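Local coordinates for protein geranylgeranyl pyrophosphate synthetase (Pyrococcus horikoshii, PDB 1WY0) that probably makes geranylgeranyl diphosphate by adding isopentenyl diphosphate to shorter allylic diphosphates, the head-to-tail chemistry of the polyprenyl synthetase family, at residues A[9-14]-A[50-55]; A[24-29]-A[115-120]; A[56-61]-A[190-195]; A[68-73]-A[127-132]; A[136-141]-A[186-191]. All coordinates share one frame; numbering follows the deposited sequence.

Contact 1 of 5, residues A[9-14]-A[50-55]; sequences ARIKEK and RPFVVL
The N-terminal helix 3-25 of the all-helical polyprenyl synthetase fold crosses helix 49-57 where Ile11 and Phe52 meet. The two short helical segments run at 92° to each other, so the touching patch is compact and one ring dominates it. Phe52 has CG anti to its backbone nitrogen (chi1 -177°), and this sends the ring across to helix 3-25. Ile11 covers one face of the ring in a CH-pi contact. Its CG1 stands 3.5 Å from the centroid of the Phe52 ring and only 8° off the ring normal. The ring also comes close to the backbone, with CE1 of Phe52 3.5 Å from CA of Ile11.

Lys14 takes the edge. Its CG lies near the ring plane, 3.8 Å from Phe52 CD1. Further out, Lys14 CD reaches Leu55 CD1 at 4.2 Å, so the aliphatic part of the lysine touches two residues one turn apart on helix 49-57. Arg10 approaches obliquely, and its NH2 is 3.5 Å from Phe52 CE1. The Arg10 chain is bent twice, and its NE forms a salt bridge with Asp329, which should help fix the guanidinium beside the ring. Leu7 of helix 3-25 also packs on Phe52. This near-perpendicular helix crossing, centred on one phenylalanine ring, joins helix 3-25 to helix 49-57 within the all-helical isoprenoid synthase fold.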
# COMPACT_ATOMS: atom_id res chain seq x y z
N ALA A 9 -8.57 27.53 15.37
CA ALA A 9 -9.32 27.11 16.54
C ALA A 9 -10.37 26.11 16.09
O ALA A 9 -10.65 25.13 16.78
CB ALA A 9 -9.98 28.32 17.20
N ARG A 10 -10.95 26.37 14.92
CA ARG A 10 -11.94 25.49 14.34
C ARG A 10 -11.27 24.22 13.86
O ARG A 10 -11.68 23.11 14.17
CB ARG A 10 -12.59 26.21 13.17
CG ARG A 10 -13.53 27.33 13.62
CD ARG A 10 -14.90 27.25 12.95
NE ARG A 10 -14.82 26.53 11.68
CZ ARG A 10 -15.13 25.22 11.69
NH1 ARG A 10 -15.49 24.63 12.82
NH2 ARG A 10 -15.10 24.52 10.55
N ILE A 11 -10.21 24.41 13.08
CA ILE A 11 -9.44 23.29 12.53
C ILE A 11 -9.06 22.34 13.65
O ILE A 11 -9.28 21.13 13.55
CB ILE A 11 -8.15 23.80 11.85
CG1 ILE A 11 -8.50 24.62 10.62
CG2 ILE A 11 -7.26 22.62 11.47
CD1 ILE A 11 -7.30 25.31 10.00
N LYS A 12 -8.50 22.89 14.73
CA LYS A 12 -8.08 22.10 15.88
C LYS A 12 -9.28 21.46 16.56
O LYS A 12 -9.16 20.42 17.20
CB LYS A 12 -7.34 22.98 16.89
CG LYS A 12 -6.71 22.20 18.03
CD LYS A 12 -6.07 23.14 19.04
CE LYS A 12 -5.11 22.40 19.98
NZ LYS A 12 -3.68 22.52 19.56
N GLU A 13 -10.44 22.11 16.43
CA GLU A 13 -11.68 21.62 17.03
C GLU A 13 -12.11 20.33 16.33
O GLU A 13 -12.46 19.35 16.98
CB GLU A 13 -12.77 22.68 16.89
CG GLU A 13 -13.98 22.47 17.77
CD GLU A 13 -15.15 23.36 17.37
OE1 GLU A 13 -15.05 24.59 17.53
OE2 GLU A 13 -16.17 22.81 16.89
N LYS A 14 -12.08 20.35 15.00
CA LYS A 14 -12.46 19.19 14.20
C LYS A 14 -11.43 18.07 14.35
O LYS A 14 -11.79 16.89 14.35
CB LYS A 14 -12.58 19.58 12.72
CG LYS A 14 -13.59 20.69 12.43
CD LYS A 14 -15.00 20.13 12.33
CE LYS A 14 -15.99 21.16 11.82
NZ LYS A 14 -17.34 20.57 11.62
N ARG A 50 -6.23 18.20 5.62
CA ARG A 50 -6.98 17.47 4.61
C ARG A 50 -8.34 17.04 5.14
O ARG A 50 -9.36 17.28 4.50
CB ARG A 50 -6.17 16.27 4.11
CG ARG A 50 -5.01 16.72 3.25
CD ARG A 50 -4.05 15.61 2.84
NE ARG A 50 -2.91 16.18 2.14
CZ ARG A 50 -1.99 16.96 2.71
NH1 ARG A 50 -2.07 17.26 4.00
NH2 ARG A 50 -1.02 17.47 1.97
N PRO A 51 -8.37 16.39 6.31
CA PRO A 51 -9.66 15.96 6.87
C PRO A 51 -10.55 17.18 7.10
O PRO A 51 -11.76 17.13 6.88
CB PRO A 51 -9.26 15.29 8.18
CG PRO A 51 -7.89 14.78 7.90
CD PRO A 51 -7.26 15.92 7.15
N PHE A 52 -9.95 18.28 7.54
CA PHE A 52 -10.69 19.52 7.78
C PHE A 52 -11.38 19.96 6.50
O PHE A 52 -12.52 20.43 6.53
CB PHE A 52 -9.75 20.64 8.25
CG PHE A 52 -10.46 21.92 8.59
CD1 PHE A 52 -11.26 22.02 9.73
CD2 PHE A 52 -10.35 23.04 7.77
CE1 PHE A 52 -11.92 23.20 10.04
CE2 PHE A 52 -11.01 24.23 8.07
CZ PHE A 52 -11.80 24.31 9.21
N VAL A 53 -10.70 19.81 5.37
CA VAL A 53 -11.28 20.20 4.10
C VAL A 53 -12.46 19.31 3.79
O VAL A 53 -13.45 19.74 3.19
CB VAL A 53 -10.23 20.12 2.98
CG1 VAL A 53 -10.88 20.33 1.62
CG2 VAL A 53 -9.18 21.18 3.22
N VAL A 54 -12.38 18.05 4.22
CA VAL A 54 -13.46 17.11 3.99
C VAL A 54 -14.72 17.57 4.72
O VAL A 54 -15.72 17.91 4.10
CB VAL A 54 -13.09 15.69 4.48
CG1 VAL A 54 -14.25 14.75 4.26
CG2 VAL A 54 -11.85 15.18 3.74
N LEU A 55 -14.65 17.58 6.05
CA LEU A 55 -15.79 17.98 6.88
C LEU A 55 -16.27 19.39 6.57
O LEU A 55 -17.47 19.65 6.57
CB LEU A 55 -15.41 17.88 8.37
CG LEU A 55 -14.89 16.51 8.81
CD1 LEU A 55 -14.58 16.53 10.30
CD2 LEU A 55 -15.91 15.44 8.49

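Contact 2 of 5, residues A[24-29]-A[115-120]; sequences ELIPEK and DLLFSK
Lys120 reaches across to Leu25 at the C-terminal end of helix 3-25, in the all-helical isoprenoid synthase fold. Leu25 is the last helical residue there, and Ile26 already leaves the helical conformation. The lysine chain bends at chi2 (-104°) and then runs straight, which carries its ammonium to the helix end. NZ of Lys120 donates to Leu25 O at 3.1 Å. It lies in the carbonyl plane, with a C=O...N angle of 156°. The partial negative charge of a helix C terminus would probably suit this ammonium.

The apolar stem of the lysine also does work. Ile26 CG2 rests 4.2 Å from Lys120 CG. The other branch of Ile26 points elsewhere: its CD1 meets Leu117 CD2 at 4.1 Å, the two side chains meeting at a slant. Helix 107-126 also meets the second subunit, where Ser119 OG bonds to Asn147 of that subunit.

Lys29, in the loop after the helix, points at Lys120 tip to tip. The like charges stand 4.0 Å apart at the two NZ atoms. A single water sits between them and accepts from both, 2.6 Å from Lys29 NZ and 2.9 Å from Lys120 NZ.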
# COMPACT_ATOMS: atom_id res chain seq x y z
N GLU A 24 -8.52 4.64 16.82
CA GLU A 24 -9.31 3.49 17.19
C GLU A 24 -9.08 2.48 16.07
O GLU A 24 -9.29 1.27 16.25
CB GLU A 24 -10.79 3.83 17.35
CG GLU A 24 -11.62 3.86 16.08
CD GLU A 24 -13.10 4.03 16.39
OE1 GLU A 24 -13.42 4.84 17.29
OE2 GLU A 24 -13.93 3.35 15.74
N LEU A 25 -8.65 2.99 14.92
CA LEU A 25 -8.33 2.16 13.76
C LEU A 25 -6.91 1.63 13.93
O LEU A 25 -6.63 0.48 13.61
CB LEU A 25 -8.44 2.96 12.46
CG LEU A 25 -9.82 3.15 11.83
CD1 LEU A 25 -9.70 4.07 10.64
CD2 LEU A 25 -10.39 1.80 11.38
N ILE A 26 -6.01 2.48 14.42
CA ILE A 26 -4.63 2.06 14.65
C ILE A 26 -4.28 2.23 16.12
O ILE A 26 -3.59 3.17 16.53
CB ILE A 26 -3.61 2.85 13.76
CG1 ILE A 26 -3.73 4.36 13.97
CG2 ILE A 26 -3.85 2.54 12.29
CD1 ILE A 26 -2.70 5.15 13.19
N PRO A 27 -4.78 1.31 16.96
CA PRO A 27 -4.52 1.28 18.39
C PRO A 27 -3.23 0.52 18.72
O PRO A 27 -2.58 -0.06 17.86
CB PRO A 27 -5.71 0.59 19.06
CG PRO A 27 -6.13 -0.46 18.03
CD PRO A 27 -5.70 0.23 16.66
N GLU A 28 -2.85 0.56 20.01
CA GLU A 28 -1.65 -0.15 20.43
C GLU A 28 -1.93 -1.64 20.65
O GLU A 28 -2.21 -2.10 21.75
CB GLU A 28 -1.15 0.48 21.72
CG GLU A 28 -1.32 2.00 21.74
CD GLU A 28 -1.00 2.53 23.12
OE1 GLU A 28 -1.87 2.47 23.98
OE2 GLU A 28 0.11 3.01 23.32
N LYS A 29 -1.90 -2.40 19.54
CA LYS A 29 -2.20 -3.83 19.62
C LYS A 29 -1.18 -4.66 18.85
O LYS A 29 -0.30 -4.15 18.17
CB LYS A 29 -3.60 -4.06 19.05
CG LYS A 29 -3.72 -3.58 17.61
CD LYS A 29 -4.62 -4.49 16.77
CE LYS A 29 -5.83 -3.75 16.19
NZ LYS A 29 -6.43 -4.55 15.12
N ASP A 115 2.06 0.31 4.51
CA ASP A 115 1.05 -0.60 3.97
C ASP A 115 -0.15 -0.71 4.89
O ASP A 115 -1.30 -0.73 4.44
CB ASP A 115 1.62 -2.02 3.75
CG ASP A 115 2.59 -2.07 2.58
OD1 ASP A 115 2.64 -1.08 1.80
OD2 ASP A 115 3.29 -3.11 2.45
N LEU A 116 0.11 -0.81 6.18
CA LEU A 116 -0.97 -0.93 7.15
C LEU A 116 -1.81 0.34 7.14
O LEU A 116 -3.03 0.29 7.19
CB LEU A 116 -0.42 -1.15 8.57
CG LEU A 116 -1.59 -1.16 9.56
CD1 LEU A 116 -2.46 -2.37 9.27
CD2 LEU A 116 -1.10 -1.18 10.98
N LEU A 117 -1.14 1.48 7.12
CA LEU A 117 -1.83 2.75 7.07
C LEU A 117 -2.73 2.84 5.84
O LEU A 117 -3.85 3.33 5.93
CB LEU A 117 -0.82 3.90 7.07
CG LEU A 117 -0.27 4.30 8.44
CD1 LEU A 117 0.89 5.29 8.28
CD2 LEU A 117 -1.41 4.91 9.28
N PHE A 118 -2.24 2.38 4.69
CA PHE A 118 -3.02 2.42 3.44
C PHE A 118 -4.25 1.51 3.55
O PHE A 118 -5.36 1.90 3.20
CB PHE A 118 -2.16 1.98 2.24
CG PHE A 118 -2.73 2.38 0.89
CD1 PHE A 118 -3.56 3.47 0.78
CD2 PHE A 118 -2.42 1.66 -0.26
CE1 PHE A 118 -4.08 3.85 -0.45
CE2 PHE A 118 -2.96 2.05 -1.51
CZ PHE A 118 -3.78 3.15 -1.59
N SER A 119 -4.02 0.30 4.04
CA SER A 119 -5.08 -0.67 4.24
C SER A 119 -6.14 -0.09 5.21
O SER A 119 -7.34 -0.28 5.02
CB SER A 119 -4.48 -1.94 4.84
OG SER A 119 -5.48 -2.91 5.10
N LYS A 120 -5.69 0.61 6.24
CA LYS A 120 -6.73 1.07 7.16
C LYS A 120 -7.50 2.28 6.61
O LYS A 120 -8.65 2.52 6.93
CB LYS A 120 -6.08 1.43 8.49
CG LYS A 120 -5.48 0.21 9.19
CD LYS A 120 -6.34 -0.27 10.37
CE LYS A 120 -5.81 -1.56 11.00
NZ LYS A 120 -6.81 -2.10 11.92
O HOH W 1 -6.44 -4.91 12.58

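Contact 3 of 5, residues A[56-61]-A[190-195]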
# COMPACT_ATOMS: atom_id res chain seq x y z
N THR A 56 -15.35 20.30 6.30
CA THR A 56 -15.73 21.67 5.98
C THR A 56 -16.40 21.75 4.62
O THR A 56 -17.29 22.57 4.41
CB THR A 56 -14.51 22.62 5.98
OG1 THR A 56 -13.86 22.58 7.26
CG2 THR A 56 -14.95 24.05 5.71
N SER A 57 -15.99 20.88 3.70
CA SER A 57 -16.58 20.87 2.37
C SER A 57 -17.99 20.32 2.38
O SER A 57 -18.84 20.73 1.59
CB SER A 57 -15.72 20.05 1.41
OG SER A 57 -14.60 20.79 0.96
N THR A 58 -18.24 19.38 3.29
CA THR A 58 -19.59 18.82 3.40
C THR A 58 -20.56 19.83 4.02
O THR A 58 -21.78 19.66 4.00
CB THR A 58 -19.51 17.57 4.28
OG1 THR A 58 -18.66 16.61 3.65
CG2 THR A 58 -20.91 16.95 4.43
N GLU A 59 -19.99 20.89 4.62
CA GLU A 59 -20.83 21.91 5.23
C GLU A 59 -21.11 23.07 4.26
O GLU A 59 -22.06 23.82 4.40
CB GLU A 59 -20.12 22.44 6.48
CG GLU A 59 -20.94 23.49 7.22
CD GLU A 59 -20.21 23.91 8.48
OE1 GLU A 59 -20.64 24.86 9.12
OE2 GLU A 59 -19.21 23.28 8.81
N ALA A 60 -20.20 23.21 3.28
CA ALA A 60 -20.37 24.29 2.31
C ALA A 60 -21.39 23.92 1.25
O ALA A 60 -21.72 24.70 0.36
CB ALA A 60 -19.01 24.54 1.65
N VAL A 61 -21.88 22.67 1.34
CA VAL A 61 -22.81 22.19 0.32
C VAL A 61 -24.17 21.81 0.90
O VAL A 61 -25.22 22.20 0.40
CB VAL A 61 -22.17 20.98 -0.37
CG1 VAL A 61 -20.97 21.42 -1.20
CG2 VAL A 61 -21.72 19.97 0.67
N GLY A 190 -18.01 17.38 -0.55
CA GLY A 190 -19.23 17.71 -1.26
C GLY A 190 -20.15 16.51 -1.42
O GLY A 190 -21.26 16.49 -0.88
N ILE A 191 -19.68 15.51 -2.16
CA ILE A 191 -20.44 14.30 -2.46
C ILE A 191 -21.24 13.81 -1.25
O ILE A 191 -22.36 13.32 -1.37
CB ILE A 191 -19.46 13.22 -2.92
CG1 ILE A 191 -18.90 13.55 -4.30
CG2 ILE A 191 -20.19 11.87 -3.02
CD1 ILE A 191 -17.95 12.47 -4.82
N ILE A 192 -20.61 13.89 -0.07
CA ILE A 192 -21.26 13.36 1.12
C ILE A 192 -22.45 14.20 1.56
O ILE A 192 -23.30 13.78 2.34
CB ILE A 192 -20.23 13.31 2.26
CG1 ILE A 192 -19.17 12.24 1.97
CG2 ILE A 192 -20.92 12.93 3.58
CD1 ILE A 192 -19.78 10.84 1.84
N GLY A 193 -22.50 15.45 1.06
CA GLY A 193 -23.57 16.31 1.55
C GLY A 193 -24.38 17.00 0.43
O GLY A 193 -25.26 17.80 0.69
N THR A 194 -24.04 16.69 -0.84
CA THR A 194 -24.74 17.40 -1.91
C THR A 194 -24.75 16.61 -3.22
O THR A 194 -23.81 15.90 -3.56
CB THR A 194 -24.05 18.74 -2.12
OG1 THR A 194 -24.91 19.59 -2.89
CG2 THR A 194 -22.74 18.54 -2.89
N ASP A 195 -25.88 16.74 -3.95
CA ASP A 195 -25.97 16.11 -5.26
C ASP A 195 -25.91 17.16 -6.38
O ASP A 195 -26.41 16.98 -7.48
CB ASP A 195 -27.30 15.35 -5.35
CG ASP A 195 -27.14 13.99 -4.69
OD1 ASP A 195 -26.56 13.11 -5.32
OD2 ASP A 195 -27.60 13.82 -3.56
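Apolar packing centres on Val61 and Thr194, where residues 56-61 meet residues 190-195. Val61 CB lies 3.4 Å from Thr194 CB, closer than two such carbons normally approach. The two side chains cross at about a right angle. Thr194 has its hydroxyl anti to the backbone nitrogen (chi1 -165°), which leaves the methyl CG2 beside the valine. That methyl is 3.6 Å from Val61 CB. Val61 CG2 turns to the helix backbone and sits 3.8 Å from Gly190 O. Leu203 and Leu321 also touch Val61. An alanine at Val61 would remove both methyls and is likely to leave a gap beside Gly190 and Thr194.

Glycine packing is the second kind. Thr58 CG2 lies 4.0 Å from Gly193 CA. A beta carbon on Gly193 would fall only 2.9 Å from Thr58 CG2, a clash, so the close approach depends on the missing side chain. Ser57 CB comes within 4.0 Å of Gly190 N.

Polar bonding is confined to the borders of the contact. Thr58 OG1 lies within bonding reach of two carbonyls, Gly189 O, just ahead of segment 190-195, and Val54 O, which must share its one proton. Ser57 OG bonds to Val53 O. The hydroxyls of Ser57 and Thr58 thus turn to backbone carbonyls, and between the two segments the contacts are van der Waals, some of them against backbone N and O. The chemistry implies a join held mainly by close shape fit, with the Thr58 hydroxyl as its polar tie to helix 167-193.

Contact 4 of 5, residues A[68-73]-A[127-132]; sequences AIYPAV and RAEIPP
The Tyr70 ring carries Arg127 on one face and Glu129 at its edge. Arg127 CB sits 3.8 Å above the ring plane, shifted toward the rim, in a CH-pi contact 14° off the normal at the centroid. Farther along the chain, Arg127 CD comes to 3.5 Å from Tyr70 CE2. At the edge, Glu129 OE2 lies near the ring plane, 4.4 Å from Tyr70 CD1. The Arg127 guanidinium meets the tyrosine differently. Tyr70 OH lies at its edge and in its plane, 3.5 Å from Arg127 NH1. The ring and guanidinium planes are 61° apart, so this is no stack.

The Arg127 chain is extended from CG to NE, and its carbons therefore run along the ring toward the phenol oxygen. Its charge is met elsewhere: NH1 forms a salt bridge with Glu24 and NH2 another with Glu123.

In the all-helical isoprenoid synthase fold, the connection between helices 107-126 and 132-159 lies here against the first turn of helix 69-90. Ala68 holds the N-cap position of that helix. A serine in place of Tyr70 would probably leave the carbons of Arg127 without the surface they lie on, and the arginine chain freer to turn.

Beside the ring, Pro71 packs on Ala128, with Pro71 CG 3.8 Å from Ala128 CB. The Ala128 carbonyl bonds to Lys135 NZ, which joins the connection to the start of the next helix. Lys21 of helix 3-25 also touches Tyr70.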
# COMPACT_ATOMS: atom_id res chain seq x y z
N ALA A 68 -19.18 12.61 7.36
CA ALA A 68 -17.97 12.54 6.56
C ALA A 68 -16.72 12.33 7.41
O ALA A 68 -15.60 12.67 7.03
CB ALA A 68 -17.84 13.85 5.78
N ILE A 69 -16.91 11.74 8.60
CA ILE A 69 -15.78 11.57 9.52
C ILE A 69 -14.85 10.42 9.09
O ILE A 69 -13.64 10.56 8.94
CB ILE A 69 -16.32 11.30 10.93
CG1 ILE A 69 -17.00 12.55 11.49
CG2 ILE A 69 -15.15 10.96 11.87
CD1 ILE A 69 -16.03 13.74 11.60
N TYR A 70 -15.38 9.22 8.88
CA TYR A 70 -14.51 8.11 8.47
C TYR A 70 -13.89 8.33 7.09
O TYR A 70 -12.76 7.92 6.85
CB TYR A 70 -15.26 6.78 8.51
CG TYR A 70 -15.25 6.15 9.88
CD1 TYR A 70 -16.31 6.33 10.77
CD2 TYR A 70 -14.17 5.37 10.29
CE1 TYR A 70 -16.30 5.73 12.02
CE2 TYR A 70 -14.15 4.77 11.54
CZ TYR A 70 -15.22 4.96 12.41
OH TYR A 70 -15.20 4.36 13.65
N PRO A 71 -14.63 8.95 6.16
CA PRO A 71 -14.05 9.19 4.83
C PRO A 71 -12.92 10.21 4.93
O PRO A 71 -11.98 10.19 4.14
CB PRO A 71 -15.24 9.70 4.03
CG PRO A 71 -16.36 8.92 4.61
CD PRO A 71 -16.10 9.02 6.09
N ALA A 72 -13.03 11.12 5.90
CA ALA A 72 -12.01 12.14 6.11
C ALA A 72 -10.82 11.44 6.76
O ALA A 72 -9.67 11.76 6.48
CB ALA A 72 -12.53 13.23 7.03
N VAL A 73 -11.11 10.48 7.63
CA VAL A 73 -10.06 9.73 8.29
C VAL A 73 -9.27 8.94 7.25
O VAL A 73 -8.05 8.86 7.32
CB VAL A 73 -10.66 8.76 9.34
CG1 VAL A 73 -9.60 7.77 9.82
CG2 VAL A 73 -11.19 9.56 10.53
N ARG A 127 -16.24 1.61 6.93
CA ARG A 127 -17.02 1.97 8.11
C ARG A 127 -17.92 3.20 7.93
O ARG A 127 -18.73 3.51 8.80
CB ARG A 127 -16.11 2.23 9.31
CG ARG A 127 -15.38 1.01 9.84
CD ARG A 127 -14.71 1.34 11.15
NE ARG A 127 -13.99 0.21 11.71
CZ ARG A 127 -13.40 0.22 12.90
NH1 ARG A 127 -13.45 1.30 13.66
NH2 ARG A 127 -12.75 -0.85 13.33
N ALA A 128 -17.78 3.90 6.81
CA ALA A 128 -18.59 5.09 6.57
C ALA A 128 -20.09 4.76 6.62
O ALA A 128 -20.50 3.66 6.27
CB ALA A 128 -18.24 5.71 5.23
N GLU A 129 -20.88 5.74 7.06
CA GLU A 129 -22.33 5.58 7.15
C GLU A 129 -23.00 6.44 6.09
O GLU A 129 -23.48 7.53 6.38
CB GLU A 129 -22.85 6.04 8.52
CG GLU A 129 -22.23 7.33 9.06
CD GLU A 129 -21.06 7.07 10.00
OE1 GLU A 129 -20.81 5.88 10.32
OE2 GLU A 129 -20.38 8.04 10.38
N ILE A 130 -23.03 5.95 4.85
CA ILE A 130 -23.64 6.72 3.78
C ILE A 130 -24.35 5.83 2.77
O ILE A 130 -24.12 4.62 2.74
CB ILE A 130 -22.58 7.56 3.06
CG1 ILE A 130 -21.41 6.67 2.63
CG2 ILE A 130 -22.09 8.67 3.98
CD1 ILE A 130 -20.29 7.43 1.94
N PRO A 131 -25.25 6.41 1.96
CA PRO A 131 -26.00 5.66 0.95
C PRO A 131 -25.04 4.89 0.04
O PRO A 131 -23.96 5.40 -0.29
CB PRO A 131 -26.75 6.75 0.19
CG PRO A 131 -26.88 7.94 1.07
CD PRO A 131 -25.64 7.83 1.93
N PRO A 132 -25.42 3.67 -0.37
CA PRO A 132 -24.59 2.83 -1.24
C PRO A 132 -24.02 3.60 -2.43
O PRO A 132 -22.84 3.47 -2.76
CB PRO A 132 -25.55 1.73 -1.67
CG PRO A 132 -26.39 1.55 -0.45
CD PRO A 132 -26.68 2.99 -0.05

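Contact 5 of 5, residues A[136-141]-A[186-191]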
# COMPACT_ATOMS: atom_id res chain seq x y z
N ALA A 136 -20.10 4.21 -2.89
CA ALA A 136 -19.42 3.72 -4.09
C ALA A 136 -18.68 4.85 -4.83
O ALA A 136 -17.64 4.66 -5.43
CB ALA A 136 -20.46 3.09 -5.01
N ARG A 137 -19.29 6.05 -4.79
CA ARG A 137 -18.68 7.18 -5.49
C ARG A 137 -17.53 7.81 -4.69
O ARG A 137 -16.67 8.48 -5.22
CB ARG A 137 -19.77 8.23 -5.74
CG ARG A 137 -19.30 9.33 -6.70
CD ARG A 137 -20.30 10.49 -6.81
NE ARG A 137 -19.74 11.54 -7.67
CZ ARG A 137 -20.44 12.68 -7.85
NH1 ARG A 137 -21.61 12.85 -7.25
NH2 ARG A 137 -19.93 13.63 -8.63
N VAL A 138 -17.51 7.57 -3.38
CA VAL A 138 -16.45 8.08 -2.52
C VAL A 138 -15.24 7.16 -2.65
O VAL A 138 -14.11 7.63 -2.79
CB VAL A 138 -16.90 8.14 -1.04
CG1 VAL A 138 -15.70 8.43 -0.13
CG2 VAL A 138 -17.96 9.21 -0.85
N LEU A 139 -15.48 5.86 -2.62
CA LEU A 139 -14.42 4.87 -2.76
C LEU A 139 -13.68 5.10 -4.06
O LEU A 139 -12.45 5.01 -4.11
CB LEU A 139 -15.00 3.46 -2.75
CG LEU A 139 -14.05 2.30 -3.09
CD1 LEU A 139 -12.99 2.16 -2.02
CD2 LEU A 139 -14.84 1.01 -3.21
N GLU A 140 -14.42 5.41 -5.12
CA GLU A 140 -13.84 5.62 -6.44
C GLU A 140 -13.05 6.92 -6.60
O GLU A 140 -12.17 7.02 -7.45
CB GLU A 140 -14.92 5.52 -7.52
CG GLU A 140 -14.48 6.03 -8.88
CD GLU A 140 -15.41 5.60 -10.01
OE1 GLU A 140 -16.62 5.43 -9.76
OE2 GLU A 140 -14.92 5.44 -11.15
N VAL A 141 -13.37 7.92 -5.79
CA VAL A 141 -12.66 9.19 -5.84
C VAL A 141 -11.32 8.99 -5.12
O VAL A 141 -10.28 9.46 -5.56
CB VAL A 141 -13.42 10.31 -5.11
CG1 VAL A 141 -12.46 11.43 -4.73
CG2 VAL A 141 -14.54 10.85 -5.99
N ALA A 186 -11.76 17.82 -0.83
CA ALA A 186 -12.91 18.69 -1.07
C ALA A 186 -14.03 17.96 -1.81
O ALA A 186 -15.20 18.04 -1.47
CB ALA A 186 -12.44 19.89 -1.89
N LYS A 187 -13.63 17.27 -2.90
CA LYS A 187 -14.62 16.59 -3.72
C LYS A 187 -15.43 15.56 -2.93
O LYS A 187 -16.61 15.35 -3.14
CB LYS A 187 -13.88 15.91 -4.87
CG LYS A 187 -14.81 15.02 -5.70
CD LYS A 187 -14.12 14.48 -6.96
CE LYS A 187 -15.02 14.57 -8.20
NZ LYS A 187 -14.31 15.28 -9.27
N VAL A 188 -14.73 14.86 -2.01
CA VAL A 188 -15.42 13.86 -1.20
C VAL A 188 -16.31 14.52 -0.14
O VAL A 188 -17.30 13.96 0.30
CB VAL A 188 -14.37 12.98 -0.52
CG1 VAL A 188 -14.98 12.32 0.72
CG2 VAL A 188 -13.90 11.90 -1.48
N GLY A 189 -15.92 15.72 0.27
CA GLY A 189 -16.71 16.44 1.24
C GLY A 189 -18.05 16.74 0.61
O GLY A 189 -19.10 16.38 1.14
N GLY A 190 -18.01 17.38 -0.55
CA GLY A 190 -19.23 17.71 -1.26
C GLY A 190 -20.15 16.51 -1.42
O GLY A 190 -21.26 16.49 -0.88
N ILE A 191 -19.68 15.51 -2.16
CA ILE A 191 -20.44 14.30 -2.46
C ILE A 191 -21.24 13.81 -1.25
O ILE A 191 -22.36 13.32 -1.37
CB ILE A 191 -19.46 13.22 -2.92
CG1 ILE A 191 -18.90 13.55 -4.30
CG2 ILE A 191 -20.19 11.87 -3.02
CD1 ILE A 191 -17.95 12.47 -4.82
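Arg137 NH2 is held by a salt bridge to Glu197 of helix 197-224, while Ile191 lies over one face of the same guanidinium. Ile191 CG1 stands 3.9 Å above the plane, over its centre, and its CD1 is 3.5 Å from Arg137 NE. The arginine is fully extended, with CG anti to the backbone nitrogen (chi1 -169°). It can therefore lay its carbons and flat end across the isoleucine and still reach Glu197.

Behind the arginine the contact is apolar. Val141 is central to it. Its CG1 meets Val188 CG2 at 3.6 Å, and its CG2 points tip to tip at Ile191 CD1, 4.0 Å away. The same CG2 lies 3.8 Å from Lys187 CD, so the lysine adds its aliphatic stem. Val138 CG1 meets Val188 CG1 at 4.0 Å, the two valines crossing at about a right angle. Val138 also slides past Ile191 through its CG2.

Ala186, farther round helix 167-193, packs on helix 49-57. The segments run antiparallel at 178°, and the axes of these two short segments come within 10.0 Å. Long antiparallel helices joined by aliphatic side chains in this way are typical of the isoprenoid synthase bundle.

From the N terminus, contact 1 closes first, bringing helix 49-57 back to the first half of helix 3-25. Contact 2 begins near the end of that same helix and reaches helix 107-126, so it crosses contacts 1, 3 and 4. Contact 3 spans the widest loop, from helix 49-57 to helix 167-193, and contact 4 is nested inside it. Contact 5 follows contact 4 in series and ends on the same helix as contact 3, sharing Gly190 and Ile191. Contacts 1, 3, 4 and 5 touch one another around helix 49-57 and helix 167-193. Contact 2 joins this group through the Glu24-Arg127 salt bridge to contact 4.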